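Local coordinates for chitin binding protein (Enterococcus faecalis, PDB 4A02) that cleaves the glycosidic bonds of crystalline alpha- and beta-chitin oxidatively, using a copper-dependent monooxygenase mechanism, at residues A5-R10 against L76-N81; I71-L76 against I132-D137. All blocks are in the same frame, centred on the assembly; numbering follows the deposited sequence.

Interaction 1 (A5-R10 against L76-N81)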
ATOM      1  N   ALA A   5       7.772   1.972  -2.672  1.00  6.01           N
ATOM      2  CA  ALA A   5       8.343   2.417  -3.914  1.00  6.15           C
ATOM      3  C   ALA A   5       8.447   1.304  -4.961  1.00  5.89           C
ATOM      4  O   ALA A   5       8.518   1.628  -6.140  1.00  7.53           O
ATOM      5  CB  ALA A   5       9.725   3.038  -3.657  1.00  7.17           C
ATOM      6  N   SER A   6       8.429   0.048  -4.564  1.00  5.84           N
ATOM      7  CA  SER A   6       8.535  -1.052  -5.511  1.00  5.65           C
ATOM      8  C   SER A   6       7.757  -2.237  -5.029  1.00  5.64           C
ATOM      9  O   SER A   6       8.039  -2.732  -3.919  1.00  6.46           O
ATOM     10  CB  SER A   6       9.982  -1.440  -5.719  1.00  6.39           C
ATOM     11  OG  SER A   6      10.021  -2.449  -6.726  1.00  6.93           O
ATOM     12  N   PRO A   7       6.821  -2.806  -5.809  1.00  5.55           N
ATOM     13  CA  PRO A   7       6.156  -2.116  -6.936  1.00  5.38           C
ATOM     14  C   PRO A   7       5.630  -0.765  -6.448  1.00  5.43           C
ATOM     15  O   PRO A   7       5.246  -0.598  -5.301  1.00  6.79           O
ATOM     16  CB  PRO A   7       4.985  -3.052  -7.268  1.00  6.40           C
ATOM     17  CG  PRO A   7       5.378  -4.379  -6.709  1.00  7.14           C
ATOM     18  CD  PRO A   7       6.134  -4.039  -5.435  1.00  6.71           C
ATOM     19  N   GLY A   8       5.645   0.247  -7.337  1.00  5.42           N
ATOM     20  CA  GLY A   8       5.277   1.559  -6.900  1.00  5.56           C
ATOM     21  C   GLY A   8       3.866   1.600  -6.339  1.00  5.18           C
ATOM     22  O   GLY A   8       2.928   1.084  -6.962  1.00  5.23           O
ATOM     23  N   SER A   9       3.681   2.257  -5.187  1.00  5.13           N
ATOM     24  CA  SER A   9       2.336   2.355  -4.645  1.00  5.09           C
ATOM     25  C   SER A   9       1.512   3.347  -5.440  1.00  4.71           C
ATOM     26  O   SER A   9       1.985   4.125  -6.267  1.00  5.14           O
ATOM     27  CB  SER A   9       2.341   2.737  -3.191  1.00  5.15           C
ATOM     28  OG  SER A   9       2.617   4.132  -3.058  1.00  5.32           O
ATOM     29  N   ARG A  10       0.206   3.334  -5.156  1.00  4.89           N
ATOM     30  CA  ARG A  10      -0.719   4.215  -5.855  1.00  4.79           C
ATOM     31  C   ARG A  10      -0.351   5.674  -5.590  1.00  4.89           C
ATOM     32  O   ARG A  10      -0.304   6.518  -6.495  1.00  5.29           O
ATOM     33  CB  ARG A  10      -2.130   3.854  -5.442  1.00  5.12           C
ATOM     34  CG  ARG A  10      -3.220   4.612  -6.179  1.00  5.19           C
ATOM     35  CD  ARG A  10      -4.588   4.289  -5.629  1.00  5.42           C
ATOM     36  NE  ARG A  10      -4.964   2.907  -5.946  1.00  5.36           N
ATOM     37  CZ  ARG A  10      -6.084   2.351  -5.515  1.00  5.38           C
ATOM     38  NH1 ARG A  10      -6.890   3.015  -4.721  1.00  6.00           N
ATOM     39  NH2 ARG A  10      -6.374   1.098  -5.854  1.00  6.09           N
ATOM     40  N   LEU A  76       7.667 -11.973  -4.002  1.00  7.46           N
ATOM     41  CA  LEU A  76       7.720 -10.616  -4.548  1.00  7.09           C
ATOM     42  C   LEU A  76       8.580  -9.787  -3.597  1.00  7.11           C
ATOM     43  O   LEU A  76       8.292  -9.710  -2.392  1.00  7.54           O
ATOM     44  CB  LEU A  76       6.320 -10.007  -4.620  1.00  7.58           C
ATOM     45  CG  LEU A  76       6.298  -8.517  -5.034  1.00  8.07           C
ATOM     46  CD1 LEU A  76       6.726  -8.321  -6.461  1.00  8.96           C
ATOM     47  CD2 LEU A  76       4.888  -7.984  -4.820  1.00  9.37           C
ATOM     48  N   ASP A  77       9.614  -9.132  -4.134  1.00  7.02           N
ATOM     49  CA  ASP A  77      10.398  -8.204  -3.357  1.00  7.03           C
ATOM     50  C   ASP A  77       9.664  -6.856  -3.335  1.00  6.83           C
ATOM     51  O   ASP A  77       9.366  -6.293  -4.389  1.00  7.56           O
ATOM     52  CB  ASP A  77      11.780  -8.078  -3.947  1.00  7.99           C
ATOM     53  CG  ASP A  77      12.639  -9.316  -3.785  1.00  9.71           C
ATOM     54  OD1 ASP A  77      12.330 -10.181  -2.923  1.00 11.06           O
ATOM     55  OD2 ASP A  77      13.620  -9.461  -4.552  1.00 11.66           O
ATOM     56  N   ILE A  78       9.392  -6.378  -2.146  0.50  7.22           N
ATOM     57  CA  ILE A  78       8.602  -5.146  -1.975  0.50  6.48           C
ATOM     58  C   ILE A  78       9.447  -4.175  -1.131  0.50  6.84           C
ATOM     59  O   ILE A  78       9.939  -4.624  -0.079  0.50  7.23           O
ATOM     60  CB  ILE A  78       7.232  -5.537  -1.403  0.50  6.63           C
ATOM     61  CG1 ILE A  78       6.326  -4.339  -1.312  0.50  7.29           C
ATOM     62  CG2 ILE A  78       7.305  -6.298  -0.077  0.50  8.68           C
ATOM     63  CD1 ILE A  78       4.838  -4.662  -1.371  0.50  8.12           C
ATOM     64  N   THR A  79       9.735  -2.937  -1.633  1.00  7.55           N
ATOM     65  CA  THR A  79      10.652  -1.953  -1.070  1.00  7.72           C
ATOM     66  C   THR A  79       9.904  -0.719  -0.607  1.00  6.75           C
ATOM     67  O   THR A  79       9.153  -0.127  -1.406  1.00  7.05           O
ATOM     68  CB  THR A  79      11.720  -1.559  -2.076  1.00  9.68           C
ATOM     69  OG1 THR A  79      12.472  -2.706  -2.440  1.00 13.62           O
ATOM     70  CG2 THR A  79      12.735  -0.533  -1.531  1.00 10.77           C
ATOM     71  N   TRP A  80      10.137  -0.331   0.628  1.00  6.83           N
ATOM     72  CA  TRP A  80       9.702   0.947   1.170  1.00  6.82           C
ATOM     73  C   TRP A  80      10.824   1.981   1.059  1.00  6.67           C
ATOM     74  O   TRP A  80      12.004   1.651   1.175  1.00  7.83           O
ATOM     75  CB  TRP A  80       9.273   0.863   2.619  1.00  7.18           C
ATOM     76  CG  TRP A  80       8.052   0.076   2.919  1.00  6.90           C
ATOM     77  CD1 TRP A  80       7.903  -1.280   2.898  1.00  7.81           C
ATOM     78  CD2 TRP A  80       6.778   0.606   3.342  1.00  6.60           C
ATOM     79  NE1 TRP A  80       6.619  -1.630   3.265  1.00  8.01           N
ATOM     80  CE2 TRP A  80       5.918  -0.481   3.551  1.00  7.17           C
ATOM     81  CE3 TRP A  80       6.299   1.910   3.553  1.00  6.81           C
ATOM     82  CZ2 TRP A  80       4.604  -0.308   3.979  1.00  8.20           C
ATOM     83  CZ3 TRP A  80       5.005   2.088   3.967  1.00  7.40           C
ATOM     84  CH2 TRP A  80       4.148   0.978   4.175  1.00  7.84           C
ATOM     85  N   ASN A  81      10.438   3.248   0.892  1.00  6.93           N
ATOM     86  CA  ASN A  81      11.334   4.366   1.066  1.00  7.51           C
ATOM     87  C   ASN A  81      10.768   5.223   2.191  1.00  8.02           C
ATOM     88  O   ASN A  81       9.599   5.619   2.142  1.00  8.69           O
ATOM     89  CB  ASN A  81      11.491   5.201  -0.193  1.00  8.19           C
ATOM     90  CG  ASN A  81      12.212   4.574  -1.352  1.00  8.64           C
ATOM     91  OD1 ASN A  81      12.307   5.202  -2.441  1.00 10.38           O
ATOM     92  ND2 ASN A  81      12.779   3.383  -1.198  1.00  8.58           N
TER
HETATM   93  O   HOH W   1      11.409  -4.346  -4.251  1.00  8.38           O

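Interaction 2 (I71-L76 against I132-D137)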
ATOM      1  N   ILE A  71       3.308  -8.100 -12.310  1.00  5.77           N
ATOM      2  CA  ILE A  71       4.072  -8.993 -11.449  1.00  5.99           C
ATOM      3  C   ILE A  71       3.630 -10.431 -11.746  1.00  6.39           C
ATOM      4  O   ILE A  71       2.630 -10.670 -12.385  1.00  6.98           O
ATOM      5  CB  ILE A  71       3.883  -8.689  -9.959  1.00  6.37           C
ATOM      6  CG1 ILE A  71       2.470  -8.989  -9.454  1.00  6.22           C
ATOM      7  CG2 ILE A  71       4.292  -7.245  -9.637  1.00  7.28           C
ATOM      8  CD1 ILE A  71       2.348  -8.963  -7.943  1.00  7.17           C
ATOM      9  N   THR A  72       4.406 -11.380 -11.213  1.00  7.30           N
ATOM     10  CA  THR A  72       4.003 -12.787 -11.202  1.00  8.05           C
ATOM     11  C   THR A  72       3.565 -13.162  -9.801  1.00  7.97           C
ATOM     12  O   THR A  72       3.661 -12.381  -8.847  1.00  9.41           O
ATOM     13  CB  THR A  72       5.128 -13.704 -11.658  1.00 10.15           C
ATOM     14  OG1 THR A  72       6.170 -13.693 -10.688  1.00 14.15           O
ATOM     15  CG2 THR A  72       5.655 -13.341 -13.000  1.00 13.26           C
ATOM     16  N   THR A  73       3.037 -14.380  -9.646  1.00  8.01           N
ATOM     17  CA  THR A  73       2.808 -14.938  -8.329  1.00  8.06           C
ATOM     18  C   THR A  73       4.127 -15.423  -7.748  1.00  8.06           C
ATOM     19  O   THR A  73       5.209 -15.324  -8.360  1.00  9.37           O
ATOM     20  CB  THR A  73       1.787 -16.064  -8.390  1.00  8.93           C
ATOM     21  OG1 THR A  73       2.334 -17.130  -9.193  1.00 10.70           O
ATOM     22  CG2 THR A  73       0.478 -15.645  -9.014  1.00 10.68           C
ATOM     23  N   GLY A  74       4.080 -15.937  -6.512  1.00  8.08           N
ATOM     24  CA  GLY A  74       5.272 -16.342  -5.829  1.00  8.57           C
ATOM     25  C   GLY A  74       5.948 -15.201  -5.112  1.00  7.96           C
ATOM     26  O   GLY A  74       5.360 -14.130  -4.913  1.00  8.23           O
ATOM     27  N   PRO A  75       7.193 -15.395  -4.699  1.00  8.50           N
ATOM     28  CA  PRO A  75       7.888 -14.364  -3.935  1.00  8.73           C
ATOM     29  C   PRO A  75       7.998 -13.065  -4.690  1.00  8.14           C
ATOM     30  O   PRO A  75       8.387 -13.037  -5.851  1.00 10.08           O
ATOM     31  CB  PRO A  75       9.251 -15.001  -3.636  1.00 10.90           C
ATOM     32  CG  PRO A  75       8.999 -16.479  -3.745  1.00 14.60           C
ATOM     33  CD  PRO A  75       7.978 -16.640  -4.838  1.00 11.66           C
ATOM     34  N   LEU A  76       7.667 -11.973  -4.002  1.00  7.46           N
ATOM     35  CA  LEU A  76       7.720 -10.616  -4.548  1.00  7.09           C
ATOM     36  C   LEU A  76       8.580  -9.787  -3.597  1.00  7.11           C
ATOM     37  O   LEU A  76       8.292  -9.710  -2.392  1.00  7.54           O
ATOM     38  CB  LEU A  76       6.320 -10.007  -4.620  1.00  7.58           C
ATOM     39  CG  LEU A  76       6.298  -8.517  -5.034  1.00  8.07           C
ATOM     40  CD1 LEU A  76       6.726  -8.321  -6.461  1.00  8.96           C
ATOM     41  CD2 LEU A  76       4.888  -7.984  -4.820  1.00  9.37           C
ATOM     42  N   ILE A 132       7.511 -10.969   0.139  1.00  8.24           N
ATOM     43  CA  ILE A 132       6.214 -11.536   0.484  1.00  8.52           C
ATOM     44  C   ILE A 132       5.798 -12.538  -0.569  1.00  8.17           C
ATOM     45  O   ILE A 132       6.185 -12.452  -1.736  1.00 10.02           O
ATOM     46  CB  ILE A 132       5.157 -10.416   0.689  1.00  9.08           C
ATOM     47  CG1 ILE A 132       4.828  -9.714  -0.641  1.00  8.79           C
ATOM     48  CG2 ILE A 132       5.589  -9.479   1.768  1.00 10.30           C
ATOM     49  CD1 ILE A 132       3.716  -8.691  -0.480  1.00 10.38           C
ATOM     50  N   ASN A 133       4.959 -13.496  -0.203  1.00  8.63           N
ATOM     51  CA  ASN A 133       4.516 -14.527  -1.111  1.00  8.31           C
ATOM     52  C   ASN A 133       3.176 -14.192  -1.693  1.00  7.77           C
ATOM     53  O   ASN A 133       2.151 -14.182  -1.010  1.00  9.25           O
ATOM     54  CB  ASN A 133       4.487 -15.898  -0.445  1.00 10.75           C
ATOM     55  CG  ASN A 133       5.874 -16.345  -0.072  1.00 15.86           C
ATOM     56  OD1 ASN A 133       6.788 -16.235  -0.900  1.00 20.87           O
ATOM     57  ND2 ASN A 133       5.974 -16.873   1.118  1.00 22.84           N
ATOM     58  N   ILE A 134       3.131 -13.919  -3.002  1.00  7.44           N
ATOM     59  CA  ILE A 134       1.892 -13.695  -3.707  1.00  7.63           C
ATOM     60  C   ILE A 134       1.243 -15.043  -3.960  1.00  7.54           C
ATOM     61  O   ILE A 134       1.857 -15.905  -4.615  1.00  8.01           O
ATOM     62  CB  ILE A 134       2.125 -12.921  -5.007  1.00  7.51           C
ATOM     63  CG1 ILE A 134       2.830 -11.601  -4.753  1.00  7.84           C
ATOM     64  CG2 ILE A 134       0.832 -12.779  -5.788  1.00  8.66           C
ATOM     65  CD1 ILE A 134       2.098 -10.639  -3.836  1.00  9.65           C
ATOM     66  N   PRO A 135       0.017 -15.289  -3.480  1.00  8.07           N
ATOM     67  CA  PRO A 135      -0.584 -16.630  -3.651  1.00  8.47           C
ATOM     68  C   PRO A 135      -0.668 -17.024  -5.084  1.00  8.16           C
ATOM     69  O   PRO A 135      -0.961 -16.229  -5.984  1.00  8.05           O
ATOM     70  CB  PRO A 135      -1.945 -16.479  -2.976  1.00  9.13           C
ATOM     71  CG  PRO A 135      -1.760 -15.366  -1.975  1.00  9.92           C
ATOM     72  CD  PRO A 135      -0.837 -14.397  -2.667  1.00  8.97           C
ATOM     73  N   THR A 136      -0.426 -18.312  -5.340  1.00  9.02           N
ATOM     74  CA  THR A 136      -0.326 -18.801  -6.685  1.00  9.88           C
ATOM     75  C   THR A 136      -1.627 -18.832  -7.473  1.00  8.65           C
ATOM     76  O   THR A 136      -1.543 -18.969  -8.684  1.00 10.79           O
ATOM     77  CB  THR A 136       0.384 -20.181  -6.708  1.00 14.29           C
ATOM     78  OG1 THR A 136      -0.360 -21.059  -5.956  1.00 18.65           O
ATOM     79  CG2 THR A 136       1.760 -20.017  -6.116  1.00 20.80           C
ATOM     80  N   ASP A 137      -2.772 -18.691  -6.839  1.00  8.25           N
ATOM     81  CA  ASP A 137      -4.010 -18.618  -7.555  1.00  8.47           C
ATOM     82  C   ASP A 137      -4.215 -17.266  -8.205  1.00  7.91           C
ATOM     83  O   ASP A 137      -5.083 -17.144  -9.074  1.00  8.67           O
ATOM     84  CB  ASP A 137      -5.248 -18.918  -6.682  1.00  9.17           C
ATOM     85  CG  ASP A 137      -5.525 -17.907  -5.614  1.00  8.29           C
ATOM     86  OD1 ASP A 137      -4.618 -17.186  -5.176  1.00 10.11           O
ATOM     87  OD2 ASP A 137      -6.724 -17.854  -5.169  1.00  8.94           O
TER
HETATM   88  O   HOH W   2       0.668 -18.919 -10.274  1.00 31.51           O

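Interaction 1 (A5-R10 against L76-N81)
Ser6 and Thr79 stand side by side on one face of an antiparallel pair, with 4.0 Å between Ser6 CB and Thr79 CB. Thr79 carries OG1 beside its own backbone N (chi1 -61°), a position from which it meets a water at 2.7 Å between Thr79 OG1 and the water oxygen. The same water bonds weakly to both Asp77 O and Ser6 OG. Both residues are partly exposed, and a small hydroxyl can bond water there.

The backbone between them is irregular. Thr79 O accepts twice in its carbonyl plane, from Ala5 N at 2.8 Å and from Ser6 N at 3.2 Å, while Thr79 N returns a bond to Ser6 O. Ile78 adds a CA-H...O contact to that same Ser6 oxygen.

To one side, the methyl of Ala5 lies over the face of the Asn81 amide, with 3.6 Å between Ala5 CB and Asn81 OD1; a small residue fits against this flat group, whose ND2 reaches Trp80 O from above the carbonyl plane. To the other side, Pro7, entered through a cis peptide bond, ends the strand. CG of its ring abuts the end of Leu76, 4.1 Å from Leu76 CD2, and in the conformer given Ile78 packs its CG1 against Pro7 CD, the two side chains crossing at about a right angle. The rigid, NH-less ring thus turns the chain away and still offers carbon to the core, where Ile161 touches both Pro7 and Ile78.

With Ala5 and Ser6 both facing Thr79, the arrangement is a classic beta bulge, placed at the end of edge strand 2-6, which directly follows the copper ligand His1 in this LPMO beta-sandwich.

Interaction 2 (I71-L76 against I132-D137)
Ile134 sets CG1 beside its backbone N and CG2 anti to it (chi1 -56°), and this spreads its two branches over different neighbours. CG1 comes against the side chain of Leu76, with 3.8 Å between Ile134 CG1 and Leu76 CB; CD1 of Ile71 touches it too, the side chains of Ile71 and Ile134 crossing at about a right angle. CG2 turns instead to the backbone of Thr73. A beta-branched residue suits this place because one branch covers Leu76 and Ile71 and the other the Thr73 backbone, and Ile144 and Ile165 touch it from the opposing sheet.

Thr73 holds OG1 between its backbone N and carbonyl carbon. The hydroxyl is linked to Thr136 O by one water, 2.7 Å from Thr73 OG1, whereas the methyl CG2 of Thr73 rests 3.4 Å from Pro135 O.

On the other face of the strands, Asn133 puts OD1 over the face of the Pro75 ring, with 3.6 Å between Asn133 OD1 and Pro75 CG; both residues are exposed. Pro75 can sit within the strand since its position is a non-hydrogen-bonded one, where its missing N-H costs no cross-strand bond. Gly74 has a positive phi of 85°, a shape at which a CB would press on the carbonyl before it.

Four backbone bonds join the strands. Leu76 N donates to Ile132 O at 2.7 Å, but Ile134 N reaches Gly74 O from well above the carbonyl plane, 53° out of it. The chemistry is therefore divided: paired amides fix the register, aliphatic carbon seals the inner face, and beyond the strand ends, where polar groups are in part open to solvent, a single water joins Thr73 to Thr136.

How the interactions relate
From the N terminus, strand 2-6 runs into the segment 5-10; the chain then makes a long, mostly irregular excursion before strand 74-82 returns to pair with it, closing interaction 1. Interaction 2 closes a second loop, from 71-76 to 132-137, through the strand-rich part of the chain. The two loops cross, since their segments alternate along the sequence. Strand 74-82 is the middle member of the three-stranded sheet, with 2-6 and 127-134 on its two edges, and Leu76 belongs to both contacts. Their centres lie 14 Å apart, bridged by packing of Pro7 on Ile71 and, in the conformer given for Ile78, of Ile78 CG2 on Ile132 CG2.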